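D-alanyl-D-alanine carboxypeptidase DacD (Escherichia coli, PDB 5FSR) removes the C-terminal D-alanine from the peptide stems of cell wall precursors, as a serine-type DD-carboxypeptidase of the penicillin-binding protein family. Local coordinates at residues T66-R76 and F149-L160. Sequence-based numbering, arbitrary orientation. Where two conformers were deposited one is given.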
loop_
_atom_site.group_PDB
_atom_site.type_symbol
_atom_site.label_atom_id
_atom_site.label_comp_id
_atom_site.label_asym_id
_atom_site.label_seq_id
_atom_site.Cartn_x
_atom_site.Cartn_y
_atom_site.Cartn_z
ATOM N N THR A 66 -5.656 7.795 -4.575
ATOM C CA THR A 66 -5.039 8.953 -3.944
ATOM C C THR A 66 -5.227 8.983 -2.392
ATOM O O THR A 66 -4.335 9.391 -1.675
ATOM C CB THR A 66 -5.556 10.247 -4.627
ATOM O OG1 THR A 66 -5.052 10.290 -5.973
ATOM C CG2 THR A 66 -5.180 11.519 -3.863
ATOM N N LYS A 67 -6.343 8.490 -1.883
ATOM C CA LYS A 67 -6.586 8.422 -0.425
ATOM C C LYS A 67 -5.660 7.562 0.368
ATOM O O LYS A 67 -5.641 7.725 1.598
ATOM C CB LYS A 67 -8.016 7.987 -0.077
ATOM C CG LYS A 67 -9.016 9.097 -0.290
ATOM C CD LYS A 67 -10.451 8.572 -0.275
ATOM C CE LYS A 67 -11.389 9.499 -0.996
ATOM N NZ LYS A 67 -12.122 8.981 -2.183
ATOM N N LEU A 68 -4.909 6.664 -0.285
ATOM C CA LEU A 68 -3.837 5.958 0.425
ATOM C C LEU A 68 -2.808 6.932 0.890
ATOM O O LEU A 68 -2.376 6.852 2.035
ATOM C CB LEU A 68 -3.157 4.864 -0.432
ATOM C CG LEU A 68 -4.083 3.771 -0.913
ATOM C CD1 LEU A 68 -3.312 2.894 -1.894
ATOM C CD2 LEU A 68 -4.626 2.968 0.253
ATOM N N MET A 69 -2.403 7.839 -0.004
ATOM C CA MET A 69 -1.451 8.914 0.364
ATOM C C MET A 69 -1.993 9.827 1.442
ATOM O O MET A 69 -1.266 10.227 2.357
ATOM C CB MET A 69 -1.046 9.739 -0.844
ATOM C CG MET A 69 -0.018 10.824 -0.545
ATOM S SD MET A 69 1.318 10.169 0.462
ATOM C CE MET A 69 2.587 9.892 -0.792
ATOM N N THR A 70 -3.291 10.115 1.372
ATOM C CA THR A 70 -3.942 11.025 2.318
ATOM C C THR A 70 -3.819 10.390 3.699
ATOM O O THR A 70 -3.370 11.052 4.647
ATOM C CB THR A 70 -5.395 11.316 1.873
ATOM O OG1 THR A 70 -5.375 11.933 0.567
ATOM C CG2 THR A 70 -6.175 12.159 2.899
ATOM N N GLY A 71 -4.179 9.114 3.815
ATOM C CA GLY A 71 -3.983 8.393 5.095
ATOM C C GLY A 71 -2.526 8.351 5.566
ATOM O O GLY A 71 -2.242 8.299 6.779
ATOM N N TYR A 72 -1.606 8.326 4.605
ATOM C CA TYR A 72 -0.192 8.213 4.903
ATOM C C TYR A 72 0.277 9.488 5.540
ATOM O O TYR A 72 0.958 9.420 6.551
ATOM C CB TYR A 72 0.670 7.841 3.666
ATOM C CG TYR A 72 2.094 7.498 4.076
ATOM C CD1 TYR A 72 2.374 6.327 4.771
ATOM C CD2 TYR A 72 3.147 8.349 3.804
ATOM C CE1 TYR A 72 3.662 6.016 5.182
ATOM C CE2 TYR A 72 4.450 8.041 4.206
ATOM C CZ TYR A 72 4.699 6.859 4.891
ATOM O OH TYR A 72 5.975 6.564 5.309
ATOM N N VAL A 73 -0.085 10.643 4.975
ATOM C CA VAL A 73 0.227 11.934 5.662
ATOM C C VAL A 73 -0.310 11.947 7.112
ATOM O O VAL A 73 0.394 12.374 8.018
ATOM C CB VAL A 73 -0.293 13.185 4.896
ATOM C CG1 VAL A 73 -0.057 14.443 5.713
ATOM C CG2 VAL A 73 0.391 13.335 3.540
ATOM N N VAL A 74 -1.517 11.419 7.329
ATOM C CA VAL A 74 -2.104 11.348 8.681
ATOM C C VAL A 74 -1.281 10.479 9.602
ATOM O O VAL A 74 -1.000 10.882 10.729
ATOM C CB VAL A 74 -3.576 10.828 8.706
ATOM C CG1 VAL A 74 -4.092 10.732 10.147
ATOM C CG2 VAL A 74 -4.480 11.733 7.866
ATOM N N ASP A 75 -0.933 9.282 9.114
ATOM C CA ASP A 75 -0.003 8.380 9.806
ATOM C C ASP A 75 1.294 9.081 10.196
ATOM O O ASP A 75 1.752 8.957 11.332
ATOM C CB ASP A 75 0.276 7.148 8.920
ATOM C CG ASP A 75 1.304 6.199 9.514
ATOM O OD1 ASP A 75 2.500 6.581 9.601
ATOM O OD2 ASP A 75 0.918 5.064 9.858
ATOM N N ARG A 76 1.895 9.792 9.256
ATOM C CA ARG A 76 3.208 10.439 9.503
ATOM C C ARG A 76 3.068 11.614 10.448
ATOM O O ARG A 76 3.980 11.902 11.211
ATOM C CB ARG A 76 3.857 10.921 8.202
ATOM C CG ARG A 76 4.157 9.836 7.160
ATOM C CD ARG A 76 5.299 8.943 7.595
ATOM N NE ARG A 76 4.811 7.831 8.418
ATOM C CZ ARG A 76 5.593 6.976 9.061
ATOM N NH1 ARG A 76 6.923 7.113 9.028
ATOM N NH2 ARG A 76 5.054 5.996 9.764
ATOM N N PHE A 149 -1.729 20.649 2.324
ATOM C CA PHE A 149 -1.792 19.225 2.565
ATOM C C PHE A 149 -1.294 18.479 1.322
ATOM O O PHE A 149 -0.582 17.487 1.434
ATOM C CB PHE A 149 -3.225 18.821 2.878
ATOM C CG PHE A 149 -3.328 17.482 3.460
ATOM C CD1 PHE A 149 -3.152 17.298 4.818
ATOM C CD2 PHE A 149 -3.551 16.374 2.634
ATOM C CE1 PHE A 149 -3.206 16.023 5.362
ATOM C CE2 PHE A 149 -3.633 15.127 3.171
ATOM C CZ PHE A 149 -3.466 14.951 4.540
ATOM N N VAL A 150 -1.660 19.008 0.154
ATOM C CA VAL A 150 -1.232 18.496 -1.149
ATOM C C VAL A 150 0.279 18.748 -1.322
ATOM O O VAL A 150 0.979 18.003 -2.042
ATOM C CB VAL A 150 -2.039 19.149 -2.300
ATOM C CG1 VAL A 150 -1.646 18.591 -3.657
ATOM C CG2 VAL A 150 -3.546 18.934 -2.093
ATOM N N GLU A 151 0.772 19.798 -0.676
ATOM C CA GLU A 151 2.194 20.071 -0.664
ATOM C C GLU A 151 2.877 18.948 0.091
ATOM O O GLU A 151 3.873 18.449 -0.395
ATOM C CB GLU A 151 2.507 21.402 -0.015
ATOM C CG GLU A 151 3.741 22.102 -0.557
ATOM C CD GLU A 151 3.647 23.618 -0.387
ATOM O OE1 GLU A 151 2.818 24.097 0.417
ATOM O OE2 GLU A 151 4.409 24.328 -1.063
ATOM N N MET A 152 2.322 18.566 1.245
ATOM C CA MET A 152 2.815 17.438 2.035
ATOM C C MET A 152 2.651 16.096 1.337
ATOM O O MET A 152 3.495 15.230 1.487
ATOM C CB MET A 152 2.104 17.344 3.395
ATOM C CG MET A 152 2.275 18.532 4.338
ATOM S SD MET A 152 1.207 18.360 5.764
ATOM C CE MET A 152 2.119 17.201 6.779
ATOM N N MET A 153 1.543 15.902 0.625
ATOM C CA MET A 153 1.330 14.687 -0.163
ATOM C C MET A 153 2.391 14.497 -1.255
ATOM O O MET A 153 2.767 13.386 -1.570
ATOM C CB MET A 153 -0.050 14.703 -0.837
ATOM C CG MET A 153 -1.252 14.599 0.081
ATOM S SD MET A 153 -2.777 14.884 -0.841
ATOM C CE MET A 153 -3.119 13.271 -1.477
ATOM N N ASN A 154 2.806 15.606 -1.858
ATOM C CA ASN A 154 3.836 15.635 -2.894
ATOM C C ASN A 154 5.225 15.524 -2.319
ATOM O O ASN A 154 6.083 14.865 -2.938
ATOM C CB ASN A 154 3.665 16.845 -3.823
ATOM C CG ASN A 154 2.434 16.696 -4.698
ATOM O OD1 ASN A 154 1.919 15.614 -4.796
ATOM N ND2 ASN A 154 1.944 17.767 -5.298
ATOM N N ASN A 155 5.438 16.087 -1.132
ATOM C CA ASN A 155 6.687 15.870 -0.388
ATOM C C ASN A 155 6.904 14.391 0.027
ATOM O O ASN A 155 8.039 13.923 0.053
ATOM C CB ASN A 155 6.768 16.763 0.853
ATOM C CG ASN A 155 6.799 18.244 0.513
ATOM O OD1 ASN A 155 7.219 18.637 -0.566
ATOM N ND2 ASN A 155 6.336 19.071 1.442
ATOM N N TYR A 156 5.832 13.661 0.312
ATOM C CA TYR A 156 5.957 12.273 0.767
ATOM C C TYR A 156 5.994 11.328 -0.429
ATOM O O TYR A 156 6.563 10.265 -0.328
ATOM C CB TYR A 156 4.846 11.870 1.750
ATOM C CG TYR A 156 5.056 12.318 3.199
ATOM C CD1 TYR A 156 6.083 11.773 3.993
ATOM C CD2 TYR A 156 4.218 13.290 3.772
ATOM C CE1 TYR A 156 6.271 12.177 5.311
ATOM C CE2 TYR A 156 4.393 13.720 5.093
ATOM C CZ TYR A 156 5.403 13.161 5.871
ATOM O OH TYR A 156 5.541 13.604 7.178
ATOM N N ALA A 157 5.419 11.706 -1.559
ATOM C CA ALA A 157 5.696 10.970 -2.790
ATOM C C ALA A 157 7.170 11.140 -3.189
ATOM O O ALA A 157 7.789 10.193 -3.604
ATOM C CB ALA A 157 4.787 11.431 -3.910
ATOM N N GLU A 158 7.722 12.339 -3.037
ATOM C CA GLU A 158 9.122 12.596 -3.412
ATOM C C GLU A 158 10.120 11.905 -2.466
ATOM O O GLU A 158 11.074 11.315 -2.949
ATOM C CB GLU A 158 9.413 14.110 -3.583
ATOM C CG GLU A 158 10.874 14.467 -3.877
ATOM C CD GLU A 158 11.056 15.802 -4.612
ATOM O OE1 GLU A 158 10.160 16.699 -4.502
ATOM O OE2 GLU A 158 12.105 15.971 -5.305
ATOM N N LYS A 159 9.882 11.935 -1.150
ATOM C CA LYS A 159 10.721 11.179 -0.182
ATOM C C LYS A 159 10.744 9.666 -0.446
ATOM O O LYS A 159 11.773 9.029 -0.314
ATOM C CB LYS A 159 10.244 11.385 1.255
ATOM C CG LYS A 159 10.566 12.743 1.851
ATOM C CD LYS A 159 9.909 12.867 3.234
ATOM C CE LYS A 159 9.825 14.302 3.724
ATOM N NZ LYS A 159 9.668 14.377 5.203
ATOM N N LEU A 160 9.580 9.120 -0.802
ATOM C CA LEU A 160 9.389 7.708 -1.033
ATOM C C LEU A 160 9.807 7.287 -2.451
ATOM O O LEU A 160 9.716 6.098 -2.781
ATOM C CB LEU A 160 7.907 7.348 -0.812
ATOM C CG LEU A 160 7.287 7.471 0.598
ATOM C CD1 LEU A 160 5.868 6.916 0.611
ATOM C CD2 LEU A 160 8.142 6.795 1.664
#
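Val73 is a knob set among Phe149, Met152, Met153 and Tyr156. Its two methyls part: CG1 lies 3.5 Å from Phe149 CE1, and CG2 turns to Tyr156 CD2 and Met153 CG. The segment axes cross almost perpendicularly, at 93°.

Tyr156 fits in return among Met69, Tyr72, Val73 and Arg76. Arg76 CG lies over one face of its ring, a CH-pi contact 4.1 Å from the centroid. Tyr72 points an edge at the Tyr156 ring in an offset edge-to-face pair, planes at 89°. Arg76 CG also covers the rim of one Tyr72 face, so this methylene serves both rings. Two bends in the Arg76 chain carry the guanidinium away from Tyr156 to Asp75, where NE and NH2 grip Asp75 OD1 side-on in a salt bridge.

The Met69 and Met153 chains run past one another in opposite senses, Met69 CG against Met153 CB. Met69 leaves with CG anti to the backbone N (chi1 -177°), then bends, bringing CE 3.4 Å from Ala157 N. Met153 CE reaches Thr66 CG2 at 3.6 Å and packs by Thr70 OG1, which hydrogen-bonds Val170 O.

Lys67, probably the proton acceptor, points away from this interface and hydrogen-bonds Ser130. The contact thus packs helix 146-159 against the side of helix 66-79 turned away from Lys67, the lysine of the SxxK motif begun by Ser64, probably the acylated serine. Helix 182-193 touches Met69, Tyr72 and Leu160; helix 132-143 meets Thr70 and Phe149, and helix 119-127 meets Thr70.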